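Local coordinates for glycosyl hydrolases family 31 family protein (PDB 6DRU), which catalyses the release of alpha-xylose from the non-reducing terminal glucose of xyloglucan oligosaccharides as a glycoside hydrolase of family 31, at residues A[490-495]-A[541-546]; A[514-519]-A[555-560]; A[185-190]-A[218-223]. All blocks are in the same frame, centred on the assembly; numbering follows the deposited sequence.

Interaction 1. Residues A[490-495]-A[541-546]. With NAG (2-acetamido-2-deoxy-beta-D-glucopyranose), chain E.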
loop_
_atom_site.group_PDB
_atom_site.type_symbol
_atom_site.label_atom_id
_atom_site.label_comp_id
_atom_site.label_asym_id
_atom_site.label_seq_id
_atom_site.Cartn_x
_atom_site.Cartn_y
_atom_site.Cartn_z
ATOM N N SER A 490 -6.099 -32.619 26.706
ATOM C CA SER A 490 -6.359 -33.986 27.160
ATOM C C SER A 490 -7.697 -34.040 27.900
ATOM O O SER A 490 -7.774 -34.143 29.125
ATOM C CB SER A 490 -5.212 -34.482 28.032
ATOM O OG SER A 490 -3.997 -34.523 27.304
ATOM N N VAL A 491 -8.771 -33.968 27.114
ATOM C CA VAL A 491 -10.135 -34.086 27.615
ATOM C C VAL A 491 -10.922 -34.968 26.655
ATOM O O VAL A 491 -10.463 -35.303 25.561
ATOM C CB VAL A 491 -10.830 -32.717 27.778
ATOM C CG1 VAL A 491 -10.225 -31.946 28.938
ATOM C CG2 VAL A 491 -10.741 -31.918 26.489
ATOM N N TRP A 492 -12.132 -35.342 27.082
ATOM C CA TRP A 492 -12.937 -36.277 26.302
ATOM C C TRP A 492 -13.411 -35.660 24.993
ATOM O O TRP A 492 -13.394 -36.323 23.949
ATOM C CB TRP A 492 -14.125 -36.767 27.128
ATOM C CG TRP A 492 -13.747 -37.799 28.135
ATOM C CD1 TRP A 492 -13.566 -37.614 29.474
ATOM C CD2 TRP A 492 -13.490 -39.185 27.883
ATOM N NE1 TRP A 492 -13.217 -38.801 30.073
ATOM C CE2 TRP A 492 -13.163 -39.781 29.117
ATOM C CE3 TRP A 492 -13.509 -39.981 26.732
ATOM C CZ2 TRP A 492 -12.856 -41.135 29.233
ATOM C CZ3 TRP A 492 -13.202 -41.325 26.850
ATOM C CH2 TRP A 492 -12.881 -41.888 28.091
ATOM N N ASP A 493 -13.838 -34.395 25.027
ATOM C CA ASP A 493 -14.358 -33.761 23.820
ATOM C C ASP A 493 -13.305 -33.696 22.722
ATOM O O ASP A 493 -13.640 -33.796 21.536
ATOM C CB ASP A 493 -14.877 -32.359 24.145
ATOM C CG ASP A 493 -15.552 -31.697 22.957
ATOM O OD1 ASP A 493 -16.305 -32.386 22.235
ATOM O OD2 ASP A 493 -15.333 -30.485 22.748
ATOM N N THR A 494 -12.033 -33.537 23.094
ATOM C CA THR A 494 -10.972 -33.455 22.096
ATOM C C THR A 494 -10.836 -34.758 21.320
ATOM O O THR A 494 -10.626 -34.747 20.102
ATOM C CB THR A 494 -9.650 -33.092 22.768
ATOM O OG1 THR A 494 -9.747 -31.787 23.351
ATOM C CG2 THR A 494 -8.519 -33.108 21.765
ATOM N N LEU A 495 -10.957 -35.894 22.008
ATOM C CA LEU A 495 -10.829 -37.178 21.328
ATOM C C LEU A 495 -11.888 -37.343 20.245
ATOM O O LEU A 495 -11.618 -37.942 19.199
ATOM C CB LEU A 495 -10.915 -38.314 22.347
ATOM C CG LEU A 495 -11.149 -39.732 21.823
ATOM C CD1 LEU A 495 -9.920 -40.238 21.097
ATOM C CD2 LEU A 495 -11.521 -40.663 22.962
ATOM N N TYR A 541 -7.000 -42.073 28.619
ATOM C CA TYR A 541 -5.816 -42.464 27.861
ATOM C C TYR A 541 -5.984 -43.842 27.234
ATOM O O TYR A 541 -5.589 -44.058 26.083
ATOM C CB TYR A 541 -4.577 -42.435 28.755
ATOM C CG TYR A 541 -3.320 -42.837 28.017
ATOM C CD1 TYR A 541 -2.659 -41.935 27.195
ATOM C CD2 TYR A 541 -2.803 -44.122 28.128
ATOM C CE1 TYR A 541 -1.516 -42.297 26.510
ATOM C CE2 TYR A 541 -1.660 -44.493 27.447
ATOM C CZ TYR A 541 -1.021 -43.575 26.640
ATOM O OH TYR A 541 0.119 -43.936 25.959
ATOM N N VAL A 542 -6.561 -44.790 27.975
ATOM C CA VAL A 542 -6.714 -46.143 27.447
ATOM C C VAL A 542 -7.695 -46.153 26.282
ATOM O O VAL A 542 -7.493 -46.861 25.288
ATOM C CB VAL A 542 -7.139 -47.106 28.570
ATOM C CG1 VAL A 542 -7.554 -48.449 27.995
ATOM C CG2 VAL A 542 -5.997 -47.287 29.560
ATOM N N ARG A 543 -8.764 -45.357 26.374
ATOM C CA ARG A 543 -9.659 -45.192 25.233
ATOM C C ARG A 543 -8.925 -44.576 24.049
ATOM O O ARG A 543 -9.097 -45.008 22.903
ATOM C CB ARG A 543 -10.857 -44.327 25.624
ATOM C CG ARG A 543 -11.768 -44.934 26.677
ATOM C CD ARG A 543 -12.476 -46.167 26.150
ATOM N NE ARG A 543 -13.614 -46.531 26.986
ATOM C CZ ARG A 543 -14.402 -47.576 26.759
ATOM N NH1 ARG A 543 -14.175 -48.365 25.717
ATOM N NH2 ARG A 543 -15.418 -47.832 27.572
ATOM N N TRP A 544 -8.095 -43.563 24.313
ATOM C CA TRP A 544 -7.383 -42.867 23.246
ATOM C C TRP A 544 -6.308 -43.756 22.630
ATOM O O TRP A 544 -6.187 -43.843 21.403
ATOM C CB TRP A 544 -6.777 -41.578 23.799
ATOM C CG TRP A 544 -6.638 -40.467 22.807
ATOM C CD1 TRP A 544 -6.243 -40.570 21.505
ATOM C CD2 TRP A 544 -6.887 -39.076 23.042
ATOM N NE1 TRP A 544 -6.232 -39.329 20.914
ATOM C CE2 TRP A 544 -6.624 -38.395 21.838
ATOM C CE3 TRP A 544 -7.308 -38.341 24.154
ATOM C CZ2 TRP A 544 -6.768 -37.016 21.714
ATOM C CZ3 TRP A 544 -7.450 -36.972 24.030
ATOM C CH2 TRP A 544 -7.182 -36.324 22.820
ATOM N N LEU A 545 -5.508 -44.416 23.474
ATOM C CA LEU A 545 -4.449 -45.292 22.978
ATOM C C LEU A 545 -5.019 -46.428 22.138
ATOM O O LEU A 545 -4.399 -46.857 21.158
ATOM C CB LEU A 545 -3.638 -45.838 24.156
ATOM C CG LEU A 545 -2.297 -46.540 23.911
ATOM C CD1 LEU A 545 -2.472 -48.008 23.540
ATOM C CD2 LEU A 545 -1.500 -45.809 22.841
ATOM N N ALA A 546 -6.197 -46.933 22.510
ATOM C CA ALA A 546 -6.826 -47.994 21.733
ATOM C C ALA A 546 -7.177 -47.517 20.330
ATOM O O ALA A 546 -7.060 -48.274 19.359
ATOM C CB ALA A 546 -8.072 -48.507 22.455
HETATM C C1 NAG E . -19.974 -31.052 21.414
HETATM C C2 NAG E . -20.507 -29.634 21.442
HETATM C C3 NAG E . -19.682 -28.734 22.286
HETATM C C4 NAG E . -19.409 -29.352 23.640
HETATM C C5 NAG E . -18.859 -30.750 23.475
HETATM C C6 NAG E . -18.663 -31.387 24.834
HETATM C C7 NAG E . -21.779 -28.877 19.470
HETATM C C8 NAG E . -21.799 -28.329 18.059
HETATM N N2 NAG E . -20.541 -29.123 20.117
HETATM O O3 NAG E . -20.331 -27.489 22.406
HETATM O O4 NAG E . -18.466 -28.565 24.327
HETATM O O5 NAG E . -19.763 -31.520 22.722
HETATM O O6 NAG E . -19.897 -31.437 25.515
HETATM O O7 NAG E . -22.822 -29.108 20.049
#

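Interaction 2. Residues A[514-519]-A[555-560]. With XYS (alpha-D-xylopyranose), chain N; BGC (beta-D-glucopyranose), chain F; BGC (beta-D-glucopyranose), chain B.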
loop_
_atom_site.group_PDB
_atom_site.type_symbol
_atom_site.label_atom_id
_atom_site.label_comp_id
_atom_site.label_asym_id
_atom_site.label_seq_id
_atom_site.Cartn_x
_atom_site.Cartn_y
_atom_site.Cartn_z
ATOM N N THR A 514 -1.970 -38.923 11.849
ATOM C CA THR A 514 -1.964 -39.507 13.185
ATOM C C THR A 514 -2.257 -38.414 14.209
ATOM O O THR A 514 -2.460 -37.249 13.859
ATOM C CB THR A 514 -0.630 -40.208 13.457
ATOM O OG1 THR A 514 -0.502 -40.488 14.856
ATOM C CG2 THR A 514 0.529 -39.350 12.971
ATOM N N VAL A 515 -2.280 -38.804 15.486
ATOM C CA VAL A 515 -2.581 -37.907 16.596
ATOM C C VAL A 515 -1.587 -38.164 17.723
ATOM O O VAL A 515 -0.726 -39.045 17.637
ATOM C CB VAL A 515 -4.019 -38.087 17.126
ATOM C CG1 VAL A 515 -5.028 -37.493 16.176
ATOM C CG2 VAL A 515 -4.309 -39.557 17.387
ATOM N N ASP A 516 -1.724 -37.388 18.796
ATOM C CA ASP A 516 -1.045 -37.653 20.060
ATOM C C ASP A 516 -1.980 -38.480 20.934
ATOM O O ASP A 516 -3.032 -37.992 21.363
ATOM C CB ASP A 516 -0.657 -36.351 20.758
ATOM C CG ASP A 516 0.496 -35.646 20.078
ATOM O OD1 ASP A 516 0.867 -34.546 20.539
ATOM O OD2 ASP A 516 0.997 -36.168 19.060
ATOM N N ALA A 517 -1.602 -39.731 21.196
ATOM C CA ALA A 517 -2.423 -40.604 22.024
ATOM C C ALA A 517 -2.563 -40.037 23.430
ATOM O O ALA A 517 -1.583 -39.947 24.174
ATOM C CB ALA A 517 -1.832 -42.014 22.074
ATOM N N GLY A 518 -3.780 -39.644 23.796
ATOM C CA GLY A 518 -4.051 -39.076 25.097
ATOM C C GLY A 518 -4.099 -37.566 25.141
ATOM O O GLY A 518 -4.273 -37.003 26.227
ATOM N N GLY A 519 -3.962 -36.894 24.000
ATOM C CA GLY A 519 -3.880 -35.448 23.982
ATOM C C GLY A 519 -2.475 -34.969 24.295
ATOM O O GLY A 519 -1.570 -35.741 24.613
ATOM N N ARG A 555 1.073 -43.690 17.483
ATOM C CA ARG A 555 2.094 -42.961 18.224
ATOM C C ARG A 555 1.465 -42.317 19.449
ATOM O O ARG A 555 0.391 -41.714 19.357
ATOM C CB ARG A 555 2.768 -41.895 17.350
ATOM C CG ARG A 555 3.436 -40.774 18.136
ATOM C CD ARG A 555 4.144 -39.787 17.218
ATOM N NE ARG A 555 4.382 -38.499 17.869
ATOM C CZ ARG A 555 3.496 -37.509 17.898
ATOM N NH1 ARG A 555 2.319 -37.667 17.311
ATOM N NH2 ARG A 555 3.781 -36.366 18.509
ATOM N N THR A 556 2.137 -42.450 20.588
ATOM C CA THR A 556 1.737 -41.797 21.824
ATOM C C THR A 556 2.690 -40.647 22.120
ATOM O O THR A 556 3.890 -40.732 21.838
ATOM C CB THR A 556 1.712 -42.789 22.992
ATOM O OG1 THR A 556 1.318 -42.111 24.191
ATOM C CG2 THR A 556 3.082 -43.435 23.191
ATOM N N HIS A 557 2.146 -39.574 22.684
ATOM C CA HIS A 557 2.907 -38.365 22.969
ATOM C C HIS A 557 2.029 -37.445 23.803
ATOM O O HIS A 557 0.799 -37.531 23.759
ATOM C CB HIS A 557 3.352 -37.662 21.679
ATOM C CG HIS A 557 4.083 -36.376 21.911
ATOM N ND1 HIS A 557 5.289 -36.315 22.574
ATOM C CD2 HIS A 557 3.775 -35.102 21.574
ATOM C CE1 HIS A 557 5.694 -35.059 22.633
ATOM N NE2 HIS A 557 4.793 -34.302 22.033
ATOM N N GLY A 558 2.673 -36.577 24.569
ATOM C CA GLY A 558 1.948 -35.594 25.349
ATOM C C GLY A 558 2.803 -35.034 26.459
ATOM O O GLY A 558 3.896 -35.521 26.749
ATOM N N SER A 559 2.278 -33.980 27.080
ATOM C CA SER A 559 2.900 -33.335 28.233
ATOM C C SER A 559 2.010 -33.643 29.434
ATOM O O SER A 559 1.042 -32.932 29.708
ATOM C CB SER A 559 3.063 -31.833 28.009
ATOM O OG SER A 559 3.787 -31.232 29.070
ATOM N N ARG A 560 2.343 -34.713 30.145
ATOM C CA ARG A 560 1.513 -35.213 31.229
ATOM C C ARG A 560 1.840 -34.512 32.543
ATOM O O ARG A 560 2.912 -33.926 32.719
ATOM C CB ARG A 560 1.699 -36.723 31.393
ATOM C CG ARG A 560 1.518 -37.523 30.114
ATOM C CD ARG A 560 0.055 -37.623 29.721
ATOM N NE ARG A 560 -0.119 -38.406 28.502
ATOM C CZ ARG A 560 -0.428 -37.885 27.319
ATOM N NH1 ARG A 560 -0.615 -36.577 27.197
ATOM N NH2 ARG A 560 -0.565 -38.674 26.262
HETATM C C1 XYS N . 5.067 -28.328 20.096
HETATM C C2 XYS N . 4.658 -29.670 19.534
HETATM C C3 XYS N . 4.741 -30.710 20.629
HETATM C C4 XYS N . 6.116 -30.676 21.259
HETATM C C5 XYS N . 6.444 -29.258 21.672
HETATM O O1 XYS N . 4.213 -27.989 21.162
HETATM O O2 XYS N . 3.342 -29.596 19.040
HETATM O O3 XYS N . 4.500 -31.988 20.089
HETATM O O4 XYS N . 6.130 -31.508 22.395
HETATM O O5 XYS N . 6.398 -28.403 20.550
HETATM C C2 BGC F . 3.274 -27.673 27.483
HETATM C C3 BGC F . 3.619 -26.541 26.578
HETATM C C4 BGC F . 2.424 -25.580 26.455
HETATM C C5 BGC F . 1.937 -25.192 27.820
HETATM C C6 BGC F . 0.706 -24.306 27.685
HETATM C C1 BGC F . 2.790 -27.103 28.791
HETATM O O2 BGC F . 4.440 -28.497 27.711
HETATM O O3 BGC F . 3.945 -27.039 25.330
HETATM O O4 BGC F . 2.818 -24.414 25.770
HETATM O O5 BGC F . 1.597 -26.352 28.552
HETATM O O6 BGC F . 0.331 -23.830 28.958
HETATM C C2 BGC B . 0.517 -27.255 32.851
HETATM C C3 BGC B . 0.724 -27.425 31.387
HETATM C C4 BGC B . 2.202 -27.738 31.096
HETATM C C5 BGC B . 2.655 -28.887 31.952
HETATM C C6 BGC B . 4.128 -29.168 31.682
HETATM C C1 BGC B . 1.066 -28.461 33.577
HETATM O O1 BGC B . 0.851 -28.318 34.942
HETATM O O2 BGC B . -0.895 -27.117 33.123
HETATM O O3 BGC B . 0.358 -26.258 30.741
HETATM O O4 BGC B . 2.366 -28.079 29.737
HETATM O O5 BGC B . 2.471 -28.572 33.321
HETATM O O6 BGC B . 4.915 -28.616 32.713
HETATM O O HOH W 1 -1.514 -41.949 16.859
#

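Interaction 3. Residues A[185-190]-A[218-223]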
loop_
_atom_site.group_PDB
_atom_site.type_symbol
_atom_site.label_atom_id
_atom_site.label_comp_id
_atom_site.label_asym_id
_atom_site.label_seq_id
_atom_site.Cartn_x
_atom_site.Cartn_y
_atom_site.Cartn_z
ATOM N N LYS A 185 -21.367 -33.475 -5.736
ATOM C CA LYS A 185 -21.863 -33.418 -7.105
ATOM C C LYS A 185 -21.020 -34.241 -8.067
ATOM O O LYS A 185 -21.431 -34.431 -9.217
ATOM C CB LYS A 185 -21.923 -31.969 -7.591
ATOM C CG LYS A 185 -23.133 -31.203 -7.099
ATOM C CD LYS A 185 -23.313 -29.906 -7.867
ATOM C CE LYS A 185 -24.530 -29.144 -7.375
ATOM N NZ LYS A 185 -24.505 -27.718 -7.798
ATOM N N GLY A 186 -19.862 -34.727 -7.632
ATOM C CA GLY A 186 -19.023 -35.546 -8.478
ATOM C C GLY A 186 -17.890 -34.785 -9.133
ATOM O O GLY A 186 -17.622 -34.966 -10.325
ATOM N N TYR A 187 -17.214 -33.929 -8.372
ATOM C CA TYR A 187 -16.046 -33.246 -8.904
ATOM C C TYR A 187 -15.137 -32.824 -7.762
ATOM O O TYR A 187 -15.583 -32.643 -6.627
ATOM C CB TYR A 187 -16.433 -32.030 -9.758
ATOM C CG TYR A 187 -16.962 -30.845 -8.981
ATOM C CD1 TYR A 187 -18.307 -30.755 -8.648
ATOM C CD2 TYR A 187 -16.119 -29.806 -8.598
ATOM C CE1 TYR A 187 -18.799 -29.670 -7.947
ATOM C CE2 TYR A 187 -16.602 -28.717 -7.893
ATOM C CZ TYR A 187 -17.943 -28.655 -7.572
ATOM O OH TYR A 187 -18.435 -27.578 -6.873
ATOM N N ALA A 188 -13.855 -32.677 -8.082
ATOM C CA ALA A 188 -12.857 -32.173 -7.156
ATOM C C ALA A 188 -12.238 -30.907 -7.735
ATOM O O ALA A 188 -12.289 -30.664 -8.943
ATOM C CB ALA A 188 -11.774 -33.221 -6.869
ATOM N N PHE A 189 -11.642 -30.105 -6.855
ATOM C CA PHE A 189 -11.157 -28.780 -7.215
ATOM C C PHE A 189 -9.863 -28.501 -6.467
ATOM O O PHE A 189 -9.771 -28.763 -5.264
ATOM C CB PHE A 189 -12.217 -27.719 -6.887
ATOM C CG PHE A 189 -11.895 -26.339 -7.396
ATOM C CD1 PHE A 189 -11.094 -25.480 -6.660
ATOM C CD2 PHE A 189 -12.421 -25.889 -8.596
ATOM C CE1 PHE A 189 -10.807 -24.208 -7.120
ATOM C CE2 PHE A 189 -12.139 -24.617 -9.060
ATOM C CZ PHE A 189 -11.331 -23.776 -8.321
ATOM N N ILE A 190 -8.869 -27.975 -7.181
ATOM C CA ILE A 190 -7.569 -27.641 -6.610
ATOM C C ILE A 190 -7.270 -26.183 -6.925
ATOM O O ILE A 190 -7.169 -25.807 -8.098
ATOM C CB ILE A 190 -6.448 -28.542 -7.154
ATOM C CG1 ILE A 190 -6.769 -30.013 -6.898
ATOM C CG2 ILE A 190 -5.112 -28.169 -6.522
ATOM C CD1 ILE A 190 -5.751 -30.965 -7.489
ATOM N N TYR A 218 -6.095 -22.922 -11.272
ATOM C CA TYR A 218 -6.879 -23.955 -10.612
ATOM C C TYR A 218 -7.154 -25.092 -11.586
ATOM O O TYR A 218 -7.052 -24.935 -12.806
ATOM C CB TYR A 218 -8.191 -23.400 -10.033
ATOM C CG TYR A 218 -9.199 -22.885 -11.042
ATOM C CD1 TYR A 218 -10.106 -23.746 -11.652
ATOM C CD2 TYR A 218 -9.272 -21.534 -11.353
ATOM C CE1 TYR A 218 -11.038 -23.279 -12.560
ATOM C CE2 TYR A 218 -10.204 -21.057 -12.260
ATOM C CZ TYR A 218 -11.084 -21.934 -12.859
ATOM O OH TYR A 218 -12.011 -21.467 -13.763
ATOM N N VAL A 219 -7.502 -26.250 -11.021
ATOM C CA VAL A 219 -7.790 -27.465 -11.775
ATOM C C VAL A 219 -9.099 -28.047 -11.260
ATOM O O VAL A 219 -9.322 -28.109 -10.046
ATOM C CB VAL A 219 -6.653 -28.504 -11.650
ATOM C CG1 VAL A 219 -6.985 -29.760 -12.440
ATOM C CG2 VAL A 219 -5.332 -27.919 -12.119
ATOM N N ILE A 220 -9.968 -28.463 -12.180
ATOM C CA ILE A 220 -11.235 -29.101 -11.839
ATOM C C ILE A 220 -11.293 -30.453 -12.538
ATOM O O ILE A 220 -10.993 -30.555 -13.733
ATOM C CB ILE A 220 -12.441 -28.218 -12.215
ATOM C CG1 ILE A 220 -13.755 -28.909 -11.842
ATOM C CG2 ILE A 220 -12.419 -27.848 -13.692
ATOM C CD1 ILE A 220 -14.972 -28.026 -12.001
ATOM N N VAL A 221 -11.665 -31.489 -11.788
ATOM C CA VAL A 221 -11.744 -32.850 -12.303
ATOM C C VAL A 221 -13.092 -33.438 -11.910
ATOM O O VAL A 221 -13.556 -33.249 -10.780
ATOM C CB VAL A 221 -10.580 -33.722 -11.782
ATOM C CG1 VAL A 221 -10.521 -33.694 -10.261
ATOM C CG2 VAL A 221 -10.710 -35.146 -12.294
ATOM N N ALA A 222 -13.724 -34.139 -12.847
ATOM C CA ALA A 222 -15.052 -34.703 -12.652
ATOM C C ALA A 222 -14.996 -36.217 -12.476
ATOM O O ALA A 222 -14.105 -36.891 -13.001
ATOM C CB ALA A 222 -15.967 -34.367 -13.832
ATOM N N ALA A 223 -15.966 -36.742 -11.730
ATOM C CA ALA A 223 -16.133 -38.180 -11.569
ATOM C C ALA A 223 -17.614 -38.483 -11.401
ATOM O O ALA A 223 -18.401 -37.624 -10.995
ATOM C CB ALA A 223 -15.335 -38.717 -10.376
#

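Interaction 1. Residues A[490-495]-A[541-546]
Trp-544 reaches from helix 535-548 to the first turn of helix 492-508, its indole inserted flat beneath Leu-495. The methyl CD1 of Leu-495 stands over the five-membered ring, 3.6 Å from its centroid and only 4° off the ring normal, a CH-pi contact of nearly vertical approach. The leucine and the indole extend in opposing senses, and CB of Leu-495 lies 4.0 Å from CE3 of Trp-544. Thr-494 meets the same indole differently: its CG2 lies at the ring edge, close to the plane, 3.6 Å from CH2 of Trp-544. This methyl is anti to the backbone N while OG1 is turned back to Thr-489 OG1, which leaves the apolar branch for the indole. The carbonyl O of Val-491, the N-cap residue, approaches CZ3 of Trp-544 obliquely at 3.8 Å.

A second tryptophan answers from the other helix. Trp-492 offers the rim of its benzene ring, CH2 lying 3.5 Å from CG of Arg-543. The arginine chain bends at chi2 (-67°), and its guanidinium, whose plane is 68° from the indole, continues to Ala-696 O through NH2. Asp-493, which does not touch 541-546, borders an N-acetylglucosamine of an attached glycan. Both helices belong to the TIM-barrel domain of family 31; here aromatic and aliphatic side chains join two successive long helices, 492-508 and 535-548, of its outer layer.

Interaction 2. Residues A[514-519]-A[555-560]
This is a buried, largely polar contact between two loops that follow strands 513-514 and 554-555, successive strands of the barrel, and it reaches the substrate pocket. Asp-516 and Arg-555 form a salt bridge in which OD2 of Asp-516 receives both NH1 (2.7 Å) and NH2 (2.8 Å) of Arg-555. Sharing one oxygen leaves both bonds bent and weak; the carboxylate and guanidinium planes stand 65° apart. The arginine chain is extended from CG to NE, which carries its head alongside the aspartate; Trp-484 adds a cation-pi contact. The other oxygen, OD1 of Asp-516, lies at the edge of the imidazole, 3.1 Å from CD2 of His-557, with carboxylate and ring almost perpendicular (82°).

These loops follow strands of the family 31 TIM barrel, whose active site, as in TIM barrels generally, lies at the C-terminal ends of the strands. His-557 turns its NE2 into the xylose pocket, 3.1 Å from O4 and 3.0 Å from O3 of the bound alpha-D-xylopyranose, hydrogen-bonded to both. Trp-393 meets the same imidazole edge-to-face.

Further along, Asp-516 to Gly-519 form a type II beta turn, and Arg-560 folds back towards it, bent at chi2 (-74°). Its NH1 gives a straight bond of 2.9 Å to Gly-519 O, in the guanidinium plane but well above the carbonyl plane. Tyr-577 OH holds NE of Arg-560. Ser-559 OG, 3.1 Å from O2 of a beta-D-glucopyranose, is hydrogen-bonded to that sugar.

Interaction 3. Residues A[185-190]-A[218-223]
Strands 187-190 and 218-222 run antiparallel, their axes 4.6 Å apart at closest approach and 167° between directions, with Ala-188/Val-221 and Ile-190/Val-219 as hydrogen-bonded pairs and Tyr-187/Ala-222 and Phe-189/Ile-220 as non-hydrogen-bonded ones. Past the strand ends, Ala-223 N still bonds to Gly-186 O at 2.8 Å, extending the ladder.

On the face bearing Tyr-187, Phe-189 and Ile-220, aromatic contacts dominate. The rings of Phe-189 and Tyr-218 are offset, planes 21° and centroids 5.1 Å apart, with little of one lying over the other; CE2 of Phe-189 comes to 3.4 Å from CD1 of Tyr-218. Tyr-187 stands with CG between its backbone N and carbonyl carbon (chi1 72°), which brings CD2 to 4.0 Å from CD1 of Ile-220, while its OH bonds to Glu-147.

The opposite face carries Ala-188, Ile-190, Val-219 and Val-221, small and branched side chains. The pairing thus joins two inner strands of a mixed sheet: one face meets a second sheet at Phe-141 and Phe-208, the other helix 228-239; backbone bonds set the register, and apolar and aromatic side chains fill both sides.

Interactions 1 and 2 form one continuous region of the TIM-barrel domain, their centres 9 Å apart and their segments alternating along the chain. Ser-490 OG lies 2.7 Å from Gly-518 O, and Tyr-541 OH 2.8 Å from Thr-556 OG1, both probable hydrogen bonds, so the loop residue before helix 492-508 and helix 535-548 lie behind the loops of interaction 2. Interaction 2 reaches the xylose through His-557: the side chain of Asp-516 is about 5 Å from that of Asp-487, the likely proton donor, and that of His-557 about 7 Å from that of Asp-395, also assigned to the active site. Interaction 3 stands apart, on the opposite side of the chain's centre, its centre about 35 Å from that of interaction 2.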